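Local coordinates for C2 domain protein (Scophthalmus maximus, PDB 3W56) that binds calcium through its C2 domain, interacts with lipid and may take part in forming wide membrane pores, at residues G44-F49 / L86-E91; L29-L34 / G121-M126; Q23-N28 / T70-H75; N81-L86 / V101-I106. All blocks are in the same frame, centred on the assembly; numbering follows the deposited sequence. Where two conformers were deposited one is given.

Contact 1: G44-F49 / L86-E91; sequences GYVKVF and LEVHDE
Lys47 N gives its hydrogen to Glu87 O at 2.6 Å, and Glu87 N returns a bond to Lys47 O. Tyr45 and His89 form the second such hydrogen-bonded pair. Val46 sits opposite Val88 in a non-hydrogen-bonded pair between them. On the face with Tyr45, Lys47 and His89, a water takes a hydrogen from Lys47 NZ and gives one to Glu87 OE1 at 2.8 Å. The same OE1 accepts from His89 NE2 at 2.9 Å through its anti lone pair, in the plane of the imidazole. Glu87 OE2 is salt-bridged to Arg85. Lys47, with CG anti to the carbonyl carbon (chi1 -67°) and extended beyond, lays CE over one face of the His89 ring, 3.7 Å from its centroid. His89 CB lies over a face of the Tyr45 ring, 3.4 Å from CE2. The rings barely overlap. An alanine in place of His89 would probably leave Glu87 OE1 without its ring donor and take away the ring face that Lys47 CE covers. On the other face, Val48 and Leu86 lie side by side, CG1 4.0 Å from CD2. This antiparallel pair of a C2 beta-sandwich ends at Asp90 and Glu91, which bind calcium in this protein.

Contact 2: L29-L34 / G121-M126; sequences LRVRGL and GTLHYM
Arg30 pairs with His124 through two backbone hydrogen bonds, and the one from His124 N to Arg30 O is 2.7 Å long. Arg32 and Thr122 form a second antiparallel hydrogen-bonded pair. A water also joins Arg30 NH1 to Tyr125 O, accepting from the first and donating to the second. Among the side chains, the Arg30 guanidinium lies flat over His124 CB, which sits 3.4 Å above the centre of its plane. CG of Arg30 stands between its backbone N and carbonyl carbon (chi1 58°), and the chain bends at chi2 to reach across. NH1 also bonds to Asn28 O. A serine at Arg30 would probably uncover His124 CB and leave the water without its guanidinium donor. These strands are central neighbours in one sheet of the C2 beta-sandwich. His124 ND1 is bonded to Asp114 on the next strand. Arg32 NH2 lies at the edge of the imidazole, 2.9 Å from His124 NE2, but at a poor angle for a hydrogen bond. On the other face, Leu123 and Tyr125 pack on strand 83-90. Leu29 CD2 meets Tyr125 CB at 3.6 Å, and Val31 CG2 meets Leu123 CD1 at 3.7 Å.

Contact 3: Q23-N28 / T70-H75; sequences QLRLYN and TEEFSH
Leu24 with His75 and Leu26 with Phe73 are antiparallel hydrogen-bonded pairs, and the short strand axes run at 168° to each other. Arg25 and Ser74 form the non-hydrogen-bonded pair between. Arg25 has CG anti to the backbone N (chi1 179°) and runs extended to NE, which brings the guanidinium to Glu72. NE and NH1 both grip Glu72 OE2 in a salt bridge, NH1 at 2.9 Å. Both come from the same side of the carboxylate plane, with OE2 in the guanidinium plane. Tyr27 CG lies 3.6 Å above the centre of the guanidinium. A water accepts from Asn28 N and lies 2.8 Å from Glu72 OE1. Gln23 NE2 donates to Ser74 OG at 3.1 Å, and OG gives a weak bond to Leu24 O. On the opposite face, Leu26 and Phe73 point the same way, CD2 to CD2 at 4.0 Å, and both touch Val48 of the other sheet. This is a sheet edge of the C2 beta-sandwich, polar outside and apolar toward the core.

Contact 4: N81-L86 / V101-I106; sequences NDILRL and VCQRQI
Leu84 and Arg104 exchange two backbone hydrogen bonds, and so do Leu86 and Cys102, where Leu86 N reaches Cys102 O at 2.8 Å. Beyond the strand ends, Asn81 N bonds to Ile106 O and Ile106 N to Asp82 O. Leu84 CB packs tightly on Ile106 CG2 at 3.5 Å. Ile106 CD1 rests on Asp82 CB at 3.8 Å. On the outer face, Val101 CG1 lies over one face of the Arg85 guanidinium, 3.6 Å above the plane, toward the rim. Arg85 NH1 makes a weak bond at the edge to Gln103 OE1, 3.4 Å away, the amide plane turned 88° from the guanidinium. Arg85 is extended from CG to NE, with CG anti to the backbone N (chi1 168°), which carries its head to Val101 on the neighbouring strand. Its NE also pairs with Glu87. Arg104 NE bonds to Tyr125 OH of the other sheet, and a disulfide joins Cys102 to Cys115. This is a beta hairpin at one side of the C2 sandwich, tied covalently to the facing sheet.

Overall arrangement
Each contact pairs neighbouring strands within one of two facing four-stranded antiparallel sheets. Contacts 2 and 3 share strand 22-32, with centres about 15 Å apart. Strands 73-78 and 122-130 flank it. Contacts 1 and 4 share strand 83-90 and Leu86, about 14 Å apart between centres, with strands 44-50 and 97-105 on its two sides. Contacts 1 and 2 are closest, at about 11 Å between centres. Leu86 and Val88 there pack on Leu123, while Leu26 of contact 3 meets Val48 and Leu86. Contacts 1 and 4 lie between the segments of contact 2 in sequence, and contact 3 is complete before contact 4 begins. Calcium-binding Asp90 and Glu91 end contact 1, and Asp90 lies near Asp43 and Asp97.

Contact 1: G44-F49 / L86-E91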
loop_
_atom_site.group_PDB
_atom_site.type_symbol
_atom_site.label_atom_id
_atom_site.label_comp_id
_atom_site.label_asym_id
_atom_site.label_seq_id
_atom_site.Cartn_x
_atom_site.Cartn_y
_atom_site.Cartn_z
ATOM N N GLY A 44 -0.606 11.655 2.997
ATOM C CA GLY A 44 -0.317 10.241 2.876
ATOM C C GLY A 44 0.211 9.796 1.539
ATOM O O GLY A 44 -0.085 10.335 0.471
ATOM N N TYR A 45 0.997 8.740 1.604
ATOM C CA TYR A 45 1.395 7.987 0.466
ATOM C C TYR A 45 1.683 6.577 0.901
ATOM O O TYR A 45 1.862 6.277 2.109
ATOM C CB TYR A 45 2.606 8.646 -0.314
ATOM C CG TYR A 45 3.960 8.607 0.411
ATOM C CD1 TYR A 45 4.921 7.702 0.028
ATOM C CD2 TYR A 45 4.231 9.481 1.426
ATOM C CE1 TYR A 45 6.172 7.632 0.695
ATOM C CE2 TYR A 45 5.458 9.472 2.069
ATOM C CZ TYR A 45 6.407 8.540 1.697
ATOM O OH TYR A 45 7.663 8.489 2.304
ATOM N N VAL A 46 1.743 5.684 -0.075
ATOM C CA VAL A 46 1.951 4.246 0.148
ATOM C C VAL A 46 3.173 3.689 -0.554
ATOM O O VAL A 46 3.402 3.931 -1.754
ATOM C CB VAL A 46 0.690 3.451 -0.305
ATOM C CG1 VAL A 46 0.784 2.005 0.101
ATOM C CG2 VAL A 46 -0.562 4.125 0.291
ATOM N N LYS A 47 3.972 2.932 0.197
ATOM C CA LYS A 47 5.148 2.271 -0.377
ATOM C C LYS A 47 4.801 0.831 -0.563
ATOM O O LYS A 47 4.141 0.209 0.313
ATOM C CB LYS A 47 6.355 2.368 0.548
ATOM C CG LYS A 47 6.948 3.757 0.763
ATOM C CD LYS A 47 8.438 3.565 1.258
ATOM C CE LYS A 47 8.909 4.818 1.951
ATOM N NZ LYS A 47 10.246 4.588 2.638
ATOM N N VAL A 48 5.237 0.258 -1.670
ATOM C CA VAL A 48 4.835 -1.071 -2.132
ATOM C C VAL A 48 6.052 -1.888 -2.474
ATOM O O VAL A 48 6.881 -1.512 -3.370
ATOM C CB VAL A 48 3.967 -1.028 -3.414
ATOM C CG1 VAL A 48 3.469 -2.374 -3.811
ATOM C CG2 VAL A 48 2.779 -0.089 -3.174
ATOM N N PHE A 49 6.146 -3.003 -1.768
ATOM C CA PHE A 49 7.196 -3.996 -2.022
ATOM C C PHE A 49 6.567 -5.339 -2.328
ATOM O O PHE A 49 5.547 -5.737 -1.738
ATOM C CB PHE A 49 8.097 -4.162 -0.787
ATOM C CG PHE A 49 8.668 -2.865 -0.274
ATOM C CD1 PHE A 49 9.940 -2.449 -0.644
ATOM C CD2 PHE A 49 7.903 -2.050 0.551
ATOM C CE1 PHE A 49 10.451 -1.230 -0.153
ATOM C CE2 PHE A 49 8.387 -0.852 1.073
ATOM C CZ PHE A 49 9.683 -0.427 0.698
ATOM N N LEU A 86 3.233 -3.337 2.438
ATOM C CA LEU A 86 2.651 -2.031 2.183
ATOM C C LEU A 86 3.015 -1.171 3.352
ATOM O O LEU A 86 2.810 -1.512 4.494
ATOM C CB LEU A 86 1.132 -2.114 2.000
ATOM C CG LEU A 86 0.654 -2.988 0.861
ATOM C CD1 LEU A 86 -0.897 -2.914 0.673
ATOM C CD2 LEU A 86 1.258 -2.641 -0.466
ATOM N N GLU A 87 3.596 -0.029 3.059
ATOM C CA GLU A 87 3.803 0.911 4.120
ATOM C C GLU A 87 3.043 2.185 3.793
ATOM O O GLU A 87 3.164 2.715 2.666
ATOM C CB GLU A 87 5.287 1.189 4.317
ATOM C CG GLU A 87 6.124 -0.047 4.484
ATOM C CD GLU A 87 7.595 0.271 4.472
ATOM O OE1 GLU A 87 7.927 1.477 4.380
ATOM O OE2 GLU A 87 8.404 -0.688 4.510
ATOM N N VAL A 88 2.345 2.697 4.793
ATOM C CA VAL A 88 1.678 3.990 4.693
ATOM C C VAL A 88 2.539 5.031 5.419
ATOM O O VAL A 88 2.860 4.872 6.608
ATOM C CB VAL A 88 0.268 3.938 5.257
ATOM C CG1 VAL A 88 -0.331 5.335 5.268
ATOM C CG2 VAL A 88 -0.589 2.936 4.428
ATOM N N HIS A 89 2.905 6.085 4.712
ATOM C CA HIS A 89 3.723 7.170 5.307
ATOM C C HIS A 89 3.059 8.509 5.231
ATOM O O HIS A 89 2.191 8.769 4.394
ATOM C CB HIS A 89 5.060 7.313 4.606
ATOM C CG HIS A 89 5.923 6.115 4.716
ATOM N ND1 HIS A 89 7.038 6.064 5.544
ATOM C CD2 HIS A 89 5.863 4.917 4.094
ATOM C CE1 HIS A 89 7.611 4.880 5.424
ATOM N NE2 HIS A 89 6.922 4.165 4.540
ATOM N N ASP A 90 3.493 9.382 6.115
ATOM C CA ASP A 90 3.020 10.752 6.165
ATOM C C ASP A 90 4.177 11.605 5.757
ATOM O O ASP A 90 5.229 11.575 6.410
ATOM C CB ASP A 90 2.587 11.013 7.585
ATOM C CG ASP A 90 1.998 12.393 7.787
ATOM O OD1 ASP A 90 1.998 13.231 6.821
ATOM O OD2 ASP A 90 1.523 12.624 8.930
ATOM N N GLU A 91 4.049 12.305 4.633
ATOM C CA GLU A 91 5.221 13.030 4.120
ATOM C C GLU A 91 5.424 14.339 4.852
ATOM O O GLU A 91 4.489 15.097 5.093
ATOM C CB GLU A 91 5.081 13.314 2.622
ATOM C CG GLU A 91 6.216 14.185 2.083
ATOM C CD GLU A 91 5.926 14.727 0.709
ATOM O OE1 GLU A 91 6.589 14.265 -0.260
ATOM O OE2 GLU A 91 5.027 15.616 0.594
HETATM O O HOH W 1 10.494 2.590 4.043
#

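Contact 2: L29-L34 / G121-M126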
loop_
_atom_site.group_PDB
_atom_site.type_symbol
_atom_site.label_atom_id
_atom_site.label_comp_id
_atom_site.label_asym_id
_atom_site.label_seq_id
_atom_site.Cartn_x
_atom_site.Cartn_y
_atom_site.Cartn_z
ATOM N N LEU A 29 -6.055 1.193 -3.687
ATOM C CA LEU A 29 -5.576 1.711 -2.435
ATOM C C LEU A 29 -6.397 2.887 -1.911
ATOM O O LEU A 29 -6.663 3.880 -2.587
ATOM C CB LEU A 29 -4.104 2.111 -2.566
ATOM C CG LEU A 29 -3.181 1.023 -3.011
ATOM C CD1 LEU A 29 -1.885 1.817 -3.489
ATOM C CD2 LEU A 29 -2.878 0.248 -1.822
ATOM N N ARG A 30 -6.859 2.765 -0.671
ATOM C CA ARG A 30 -7.502 3.938 -0.080
ATOM C C ARG A 30 -7.370 3.783 1.425
ATOM O O ARG A 30 -7.270 2.653 1.941
ATOM C CB ARG A 30 -8.971 3.990 -0.484
ATOM C CG ARG A 30 -9.693 2.741 -0.044
ATOM C CD ARG A 30 -10.590 2.323 -1.099
ATOM N NE ARG A 30 -11.453 1.257 -0.613
ATOM C CZ ARG A 30 -11.311 -0.033 -0.861
ATOM N NH1 ARG A 30 -10.267 -0.613 -1.521
ATOM N NH2 ARG A 30 -12.244 -0.831 -0.345
ATOM N N VAL A 31 -7.368 4.910 2.116
ATOM C CA VAL A 31 -7.302 4.822 3.577
ATOM C C VAL A 31 -8.439 5.584 4.140
ATOM O O VAL A 31 -8.823 6.626 3.662
ATOM C CB VAL A 31 -6.056 5.501 4.117
ATOM C CG1 VAL A 31 -6.071 5.536 5.642
ATOM C CG2 VAL A 31 -4.782 4.746 3.662
ATOM N N ARG A 32 -8.928 5.068 5.264
ATOM C CA ARG A 32 -9.876 5.875 5.942
ATOM C C ARG A 32 -9.285 6.093 7.314
ATOM O O ARG A 32 -8.748 5.150 7.920
ATOM C CB ARG A 32 -11.171 5.134 6.034
ATOM C CG ARG A 32 -11.093 3.965 6.913
ATOM C CD ARG A 32 -12.245 4.145 7.921
ATOM N NE ARG A 32 -13.504 3.638 7.399
ATOM C CZ ARG A 32 -13.691 2.368 7.032
ATOM N NH1 ARG A 32 -14.882 1.971 6.595
ATOM N NH2 ARG A 32 -12.682 1.492 7.122
ATOM N N GLY A 33 -9.318 7.348 7.746
ATOM C CA GLY A 33 -9.123 7.664 9.163
ATOM C C GLY A 33 -7.681 7.994 9.519
ATOM O O GLY A 33 -7.249 7.762 10.665
ATOM N N LEU A 34 -6.938 8.540 8.546
ATOM C CA LEU A 34 -5.538 8.957 8.743
ATOM C C LEU A 34 -5.455 10.068 9.817
ATOM O O LEU A 34 -6.419 10.850 9.960
ATOM C CB LEU A 34 -4.989 9.461 7.386
ATOM C CG LEU A 34 -3.738 8.868 6.722
ATOM C CD1 LEU A 34 -3.371 7.468 7.206
ATOM C CD2 LEU A 34 -3.898 8.879 5.213
ATOM N N GLY A 121 -6.274 4.374 11.664
ATOM C CA GLY A 121 -6.646 4.358 10.259
ATOM C C GLY A 121 -6.562 2.980 9.664
ATOM O O GLY A 121 -5.933 2.079 10.221
ATOM N N THR A 122 -7.248 2.787 8.526
ATOM C CA THR A 122 -7.192 1.507 7.827
ATOM C C THR A 122 -6.888 1.755 6.358
ATOM O O THR A 122 -7.554 2.560 5.711
ATOM C CB THR A 122 -8.538 0.749 7.922
ATOM O OG1 THR A 122 -8.872 0.635 9.321
ATOM C CG2 THR A 122 -8.432 -0.675 7.317
ATOM N N LEU A 123 -5.921 1.001 5.866
ATOM C CA LEU A 123 -5.621 1.042 4.420
ATOM C C LEU A 123 -6.374 -0.170 3.851
ATOM O O LEU A 123 -6.206 -1.337 4.321
ATOM C CB LEU A 123 -4.127 0.772 4.224
ATOM C CG LEU A 123 -3.688 0.532 2.764
ATOM C CD1 LEU A 123 -3.788 1.774 1.786
ATOM C CD2 LEU A 123 -2.189 0.009 2.760
ATOM N N HIS A 124 -7.171 0.048 2.801
ATOM C CA HIS A 124 -7.849 -1.027 2.099
ATOM C C HIS A 124 -7.217 -1.151 0.734
ATOM O O HIS A 124 -6.762 -0.154 0.194
ATOM C CB HIS A 124 -9.339 -0.682 1.895
ATOM C CG HIS A 124 -10.065 -0.328 3.156
ATOM N ND1 HIS A 124 -10.459 -1.293 4.049
ATOM C CD2 HIS A 124 -10.470 0.861 3.670
ATOM C CE1 HIS A 124 -11.056 -0.720 5.085
ATOM N NE2 HIS A 124 -11.090 0.581 4.882
ATOM N N TYR A 125 -7.112 -2.357 0.248
ATOM C CA TYR A 125 -6.437 -2.561 -1.047
ATOM C C TYR A 125 -6.906 -3.859 -1.631
ATOM O O TYR A 125 -7.513 -4.730 -0.972
ATOM C CB TYR A 125 -4.924 -2.559 -0.846
ATOM C CG TYR A 125 -4.404 -3.691 0.027
ATOM C CD1 TYR A 125 -3.879 -4.868 -0.582
ATOM C CD2 TYR A 125 -4.402 -3.601 1.421
ATOM C CE1 TYR A 125 -3.345 -5.885 0.168
ATOM C CE2 TYR A 125 -3.863 -4.660 2.217
ATOM C CZ TYR A 125 -3.340 -5.806 1.563
ATOM O OH TYR A 125 -2.779 -6.863 2.281
ATOM N N MET A 126 -6.611 -4.034 -2.907
ATOM C CA MET A 126 -6.952 -5.233 -3.600
ATOM C C MET A 126 -5.672 -5.676 -4.273
ATOM O O MET A 126 -4.800 -4.861 -4.603
ATOM C CB MET A 126 -8.033 -5.018 -4.665
ATOM C CG MET A 126 -9.348 -4.834 -3.998
ATOM S SD MET A 126 -10.638 -4.784 -5.232
ATOM C CE MET A 126 -10.521 -6.426 -5.969
HETATM O O HOH W 2 -10.203 -3.690 -0.587
#

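Contact 3: Q23-N28 / T70-H75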
loop_
_atom_site.group_PDB
_atom_site.type_symbol
_atom_site.label_atom_id
_atom_site.label_comp_id
_atom_site.label_asym_id
_atom_site.label_seq_id
_atom_site.Cartn_x
_atom_site.Cartn_y
_atom_site.Cartn_z
ATOM N N GLN A 23 2.053 -12.370 -12.507
ATOM C CA GLN A 23 1.846 -10.933 -12.457
ATOM C C GLN A 23 1.102 -10.610 -11.166
ATOM O O GLN A 23 0.067 -11.222 -10.893
ATOM C CB GLN A 23 1.049 -10.417 -13.663
ATOM C CG GLN A 23 0.569 -8.983 -13.417
ATOM C CD GLN A 23 -0.341 -8.428 -14.510
ATOM O OE1 GLN A 23 -1.071 -9.171 -15.190
ATOM N NE2 GLN A 23 -0.315 -7.115 -14.665
ATOM N N LEU A 24 1.699 -9.737 -10.372
ATOM C CA LEU A 24 0.975 -9.132 -9.261
ATOM C C LEU A 24 0.469 -7.760 -9.712
ATOM O O LEU A 24 1.240 -6.940 -10.219
ATOM C CB LEU A 24 1.891 -8.985 -8.036
ATOM C CG LEU A 24 1.203 -8.262 -6.880
ATOM C CD1 LEU A 24 0.113 -9.171 -6.278
ATOM C CD2 LEU A 24 2.295 -7.870 -5.826
ATOM N N ARG A 25 -0.836 -7.512 -9.497
ATOM C CA ARG A 25 -1.420 -6.178 -9.637
ATOM C C ARG A 25 -1.999 -5.717 -8.282
ATOM O O ARG A 25 -2.792 -6.432 -7.654
ATOM C CB ARG A 25 -2.465 -6.153 -10.743
ATOM C CG ARG A 25 -3.091 -4.784 -10.887
ATOM C CD ARG A 25 -4.344 -4.969 -11.692
ATOM N NE ARG A 25 -5.061 -3.717 -11.768
ATOM C CZ ARG A 25 -6.363 -3.671 -11.878
ATOM N NH1 ARG A 25 -6.958 -2.486 -11.972
ATOM N NH2 ARG A 25 -7.047 -4.825 -11.907
ATOM N N LEU A 26 -1.456 -4.606 -7.799
ATOM C CA LEU A 26 -1.916 -4.033 -6.523
ATOM C C LEU A 26 -2.707 -2.800 -6.915
ATOM O O LEU A 26 -2.251 -1.995 -7.769
ATOM C CB LEU A 26 -0.753 -3.667 -5.677
ATOM C CG LEU A 26 -1.106 -2.860 -4.404
ATOM C CD1 LEU A 26 -1.849 -3.767 -3.402
ATOM C CD2 LEU A 26 0.141 -2.362 -3.842
ATOM N N TYR A 27 -3.898 -2.612 -6.360
ATOM C CA TYR A 27 -4.781 -1.544 -6.841
ATOM C C TYR A 27 -5.834 -1.237 -5.840
ATOM O O TYR A 27 -5.907 -1.928 -4.784
ATOM C CB TYR A 27 -5.371 -1.889 -8.208
ATOM C CG TYR A 27 -6.172 -3.198 -8.282
ATOM C CD1 TYR A 27 -7.576 -3.198 -8.465
ATOM C CD2 TYR A 27 -5.535 -4.399 -8.238
ATOM C CE1 TYR A 27 -8.332 -4.429 -8.559
ATOM C CE2 TYR A 27 -6.221 -5.640 -8.335
ATOM C CZ TYR A 27 -7.631 -5.653 -8.485
ATOM O OH TYR A 27 -8.284 -6.833 -8.622
ATOM N N ASN A 28 -6.601 -0.191 -6.121
ATOM C CA ASN A 28 -7.701 0.252 -5.223
ATOM C C ASN A 28 -7.228 0.567 -3.818
ATOM O O ASN A 28 -7.949 0.298 -2.837
ATOM C CB ASN A 28 -8.937 -0.709 -5.240
ATOM C CG ASN A 28 -9.581 -0.778 -6.639
ATOM O OD1 ASN A 28 -9.182 0.011 -7.564
ATOM N ND2 ASN A 28 -10.439 -1.755 -6.854
ATOM N N THR A 70 -4.937 6.783 -7.311
ATOM C CA THR A 70 -5.212 6.218 -8.652
ATOM C C THR A 70 -4.166 5.134 -9.055
ATOM O O THR A 70 -4.480 4.239 -9.831
ATOM C CB THR A 70 -5.102 7.320 -9.779
ATOM O OG1 THR A 70 -3.835 7.976 -9.687
ATOM C CG2 THR A 70 -6.149 8.362 -9.577
ATOM N N GLU A 71 -3.023 5.256 -8.414
ATOM C CA GLU A 71 -1.891 4.378 -8.702
ATOM C C GLU A 71 -2.182 2.912 -8.559
ATOM O O GLU A 71 -2.872 2.448 -7.619
ATOM C CB GLU A 71 -0.599 4.778 -8.026
ATOM C CG GLU A 71 -0.071 6.115 -8.357
ATOM C CD GLU A 71 -0.582 7.251 -7.512
ATOM O OE1 GLU A 71 -1.658 7.187 -6.817
ATOM O OE2 GLU A 71 0.129 8.259 -7.521
ATOM N N GLU A 72 -1.723 2.155 -9.531
ATOM C CA GLU A 72 -1.701 0.733 -9.488
ATOM C C GLU A 72 -0.234 0.320 -9.683
ATOM O O GLU A 72 0.578 1.088 -10.282
ATOM C CB GLU A 72 -2.638 0.134 -10.500
ATOM C CG GLU A 72 -4.005 0.856 -10.505
ATOM C CD GLU A 72 -5.034 0.129 -11.307
ATOM O OE1 GLU A 72 -6.216 0.505 -11.054
ATOM O OE2 GLU A 72 -4.662 -0.771 -12.129
ATOM N N PHE A 73 0.105 -0.853 -9.166
ATOM C CA PHE A 73 1.477 -1.339 -9.181
ATOM C C PHE A 73 1.449 -2.733 -9.723
ATOM O O PHE A 73 0.658 -3.598 -9.289
ATOM C CB PHE A 73 2.087 -1.305 -7.752
ATOM C CG PHE A 73 2.130 0.080 -7.144
ATOM C CD1 PHE A 73 3.266 0.892 -7.340
ATOM C CD2 PHE A 73 1.019 0.611 -6.434
ATOM C CE1 PHE A 73 3.349 2.143 -6.830
ATOM C CE2 PHE A 73 1.112 1.894 -5.892
ATOM C CZ PHE A 73 2.259 2.694 -6.113
ATOM N N SER A 74 2.333 -3.011 -10.688
ATOM C CA SER A 74 2.361 -4.358 -11.170
ATOM C C SER A 74 3.821 -4.834 -11.075
ATOM O O SER A 74 4.807 -4.047 -11.187
ATOM C CB SER A 74 1.751 -4.488 -12.601
ATOM O OG SER A 74 0.322 -4.809 -12.618
ATOM N N HIS A 75 3.925 -6.115 -10.777
ATOM C CA HIS A 75 5.241 -6.798 -10.749
ATOM C C HIS A 75 5.097 -8.065 -11.577
ATOM O O HIS A 75 4.236 -8.955 -11.368
ATOM C CB HIS A 75 5.685 -7.106 -9.321
ATOM C CG HIS A 75 7.086 -7.667 -9.235
ATOM N ND1 HIS A 75 8.129 -7.214 -10.028
ATOM C CD2 HIS A 75 7.617 -8.618 -8.428
ATOM C CE1 HIS A 75 9.236 -7.877 -9.724
ATOM N NE2 HIS A 75 8.961 -8.714 -8.734
HETATM O O HOH W 3 -6.656 1.399 -8.439
#

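Contact 4: N81-L86 / V101-I106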
loop_
_atom_site.group_PDB
_atom_site.type_symbol
_atom_site.label_atom_id
_atom_site.label_comp_id
_atom_site.label_asym_id
_atom_site.label_seq_id
_atom_site.Cartn_x
_atom_site.Cartn_y
_atom_site.Cartn_z
ATOM N N ASN A 81 3.258 -16.819 -2.565
ATOM C CA ASN A 81 3.898 -16.717 -1.262
ATOM C C ASN A 81 4.943 -15.674 -1.102
ATOM O O ASN A 81 5.565 -15.563 -0.052
ATOM C CB ASN A 81 4.268 -18.100 -0.719
ATOM C CG ASN A 81 3.030 -18.945 -0.517
ATOM O OD1 ASN A 81 2.034 -18.445 -0.000
ATOM N ND2 ASN A 81 3.050 -20.182 -0.982
ATOM N N ASP A 82 5.127 -14.863 -2.143
ATOM C CA ASP A 82 5.951 -13.722 -1.963
ATOM C C ASP A 82 5.227 -12.860 -0.921
ATOM O O ASP A 82 3.967 -12.887 -0.795
ATOM C CB ASP A 82 5.992 -12.904 -3.231
ATOM C CG ASP A 82 6.950 -13.462 -4.298
ATOM O OD1 ASP A 82 7.836 -14.311 -3.983
ATOM O OD2 ASP A 82 6.850 -12.979 -5.457
ATOM N N ILE A 83 6.010 -12.040 -0.251
ATOM C CA ILE A 83 5.481 -11.186 0.783
ATOM C C ILE A 83 5.255 -9.819 0.170
ATOM O O ILE A 83 6.211 -9.102 -0.168
ATOM C CB ILE A 83 6.407 -11.077 1.985
ATOM C CG1 ILE A 83 6.546 -12.469 2.618
ATOM C CG2 ILE A 83 5.806 -10.107 2.999
ATOM C CD1 ILE A 83 5.213 -13.138 2.826
ATOM N N LEU A 84 3.967 -9.488 0.038
ATOM C CA LEU A 84 3.489 -8.141 -0.324
ATOM C C LEU A 84 3.579 -7.313 0.949
ATOM O O LEU A 84 3.010 -7.660 1.974
ATOM C CB LEU A 84 2.030 -8.164 -0.916
ATOM C CG LEU A 84 1.360 -6.787 -1.058
ATOM C CD1 LEU A 84 1.969 -5.994 -2.228
ATOM C CD2 LEU A 84 -0.156 -6.949 -1.271
ATOM N N ARG A 85 4.374 -6.260 0.915
ATOM C CA ARG A 85 4.497 -5.345 2.025
ATOM C C ARG A 85 4.094 -3.905 1.614
ATOM O O ARG A 85 4.578 -3.303 0.598
ATOM C CB ARG A 85 5.971 -5.404 2.542
ATOM C CG ARG A 85 6.315 -4.328 3.499
ATOM C CD ARG A 85 7.828 -4.286 3.682
ATOM N NE ARG A 85 8.241 -3.270 4.643
ATOM C CZ ARG A 85 8.395 -3.499 5.948
ATOM N NH1 ARG A 85 8.156 -4.714 6.440
ATOM N NH2 ARG A 85 8.804 -2.520 6.769
ATOM N N LEU A 86 3.233 -3.337 2.438
ATOM C CA LEU A 86 2.651 -2.031 2.183
ATOM C C LEU A 86 3.015 -1.171 3.352
ATOM O O LEU A 86 2.810 -1.512 4.494
ATOM C CB LEU A 86 1.132 -2.114 2.000
ATOM C CG LEU A 86 0.654 -2.988 0.861
ATOM C CD1 LEU A 86 -0.897 -2.914 0.673
ATOM C CD2 LEU A 86 1.258 -2.641 -0.466
ATOM N N VAL A 101 2.527 -0.606 8.856
ATOM C CA VAL A 101 3.071 -1.577 7.886
ATOM C C VAL A 101 2.175 -2.817 7.796
ATOM O O VAL A 101 1.683 -3.329 8.822
ATOM C CB VAL A 101 4.504 -1.984 8.249
ATOM C CG1 VAL A 101 4.966 -3.239 7.478
ATOM C CG2 VAL A 101 5.430 -0.850 7.949
ATOM N N CYS A 102 1.938 -3.304 6.591
ATOM C CA CYS A 102 1.322 -4.618 6.488
ATOM C C CYS A 102 2.030 -5.539 5.538
ATOM O O CYS A 102 2.584 -5.135 4.474
ATOM C CB CYS A 102 -0.164 -4.545 6.205
ATOM S SG CYS A 102 -0.922 -3.686 7.560
ATOM N N GLN A 103 2.045 -6.780 5.975
ATOM C CA GLN A 103 2.721 -7.863 5.310
ATOM C C GLN A 103 1.755 -9.003 5.098
ATOM O O GLN A 103 0.995 -9.405 6.014
ATOM C CB GLN A 103 3.867 -8.333 6.174
ATOM C CG GLN A 103 4.995 -7.327 6.252
ATOM C CD GLN A 103 6.270 -7.956 6.795
ATOM O OE1 GLN A 103 7.303 -7.962 6.121
ATOM N NE2 GLN A 103 6.195 -8.504 8.011
ATOM N N ARG A 104 1.793 -9.547 3.896
ATOM C CA ARG A 104 0.865 -10.593 3.519
ATOM C C ARG A 104 1.479 -11.513 2.458
ATOM O O ARG A 104 2.039 -11.032 1.488
ATOM C CB ARG A 104 -0.367 -9.924 2.942
ATOM C CG ARG A 104 -1.289 -10.841 2.282
ATOM C CD ARG A 104 -2.538 -10.114 1.993
ATOM N NE ARG A 104 -3.140 -9.475 3.157
ATOM C CZ ARG A 104 -3.722 -10.139 4.172
ATOM N NH1 ARG A 104 -3.776 -11.473 4.167
ATOM N NH2 ARG A 104 -4.273 -9.468 5.194
ATOM N N GLN A 105 1.317 -12.819 2.614
ATOM C CA GLN A 105 1.757 -13.721 1.557
ATOM C C GLN A 105 0.721 -13.707 0.455
ATOM O O GLN A 105 -0.471 -13.892 0.702
ATOM C CB GLN A 105 1.935 -15.133 2.080
ATOM C CG GLN A 105 3.388 -15.508 2.423
ATOM C CD GLN A 105 3.487 -16.845 3.153
ATOM O OE1 GLN A 105 2.477 -17.369 3.691
ATOM N NE2 GLN A 105 4.685 -17.419 3.168
ATOM N N ILE A 106 1.164 -13.481 -0.786
ATOM C CA ILE A 106 0.203 -13.400 -1.867
ATOM C C ILE A 106 -0.172 -14.776 -2.435
ATOM O O ILE A 106 0.657 -15.690 -2.516
ATOM C CB ILE A 106 0.713 -12.488 -2.967
ATOM C CG1 ILE A 106 2.047 -13.063 -3.475
ATOM C CG2 ILE A 106 0.962 -11.120 -2.395
ATOM C CD1 ILE A 106 2.555 -12.400 -4.773
#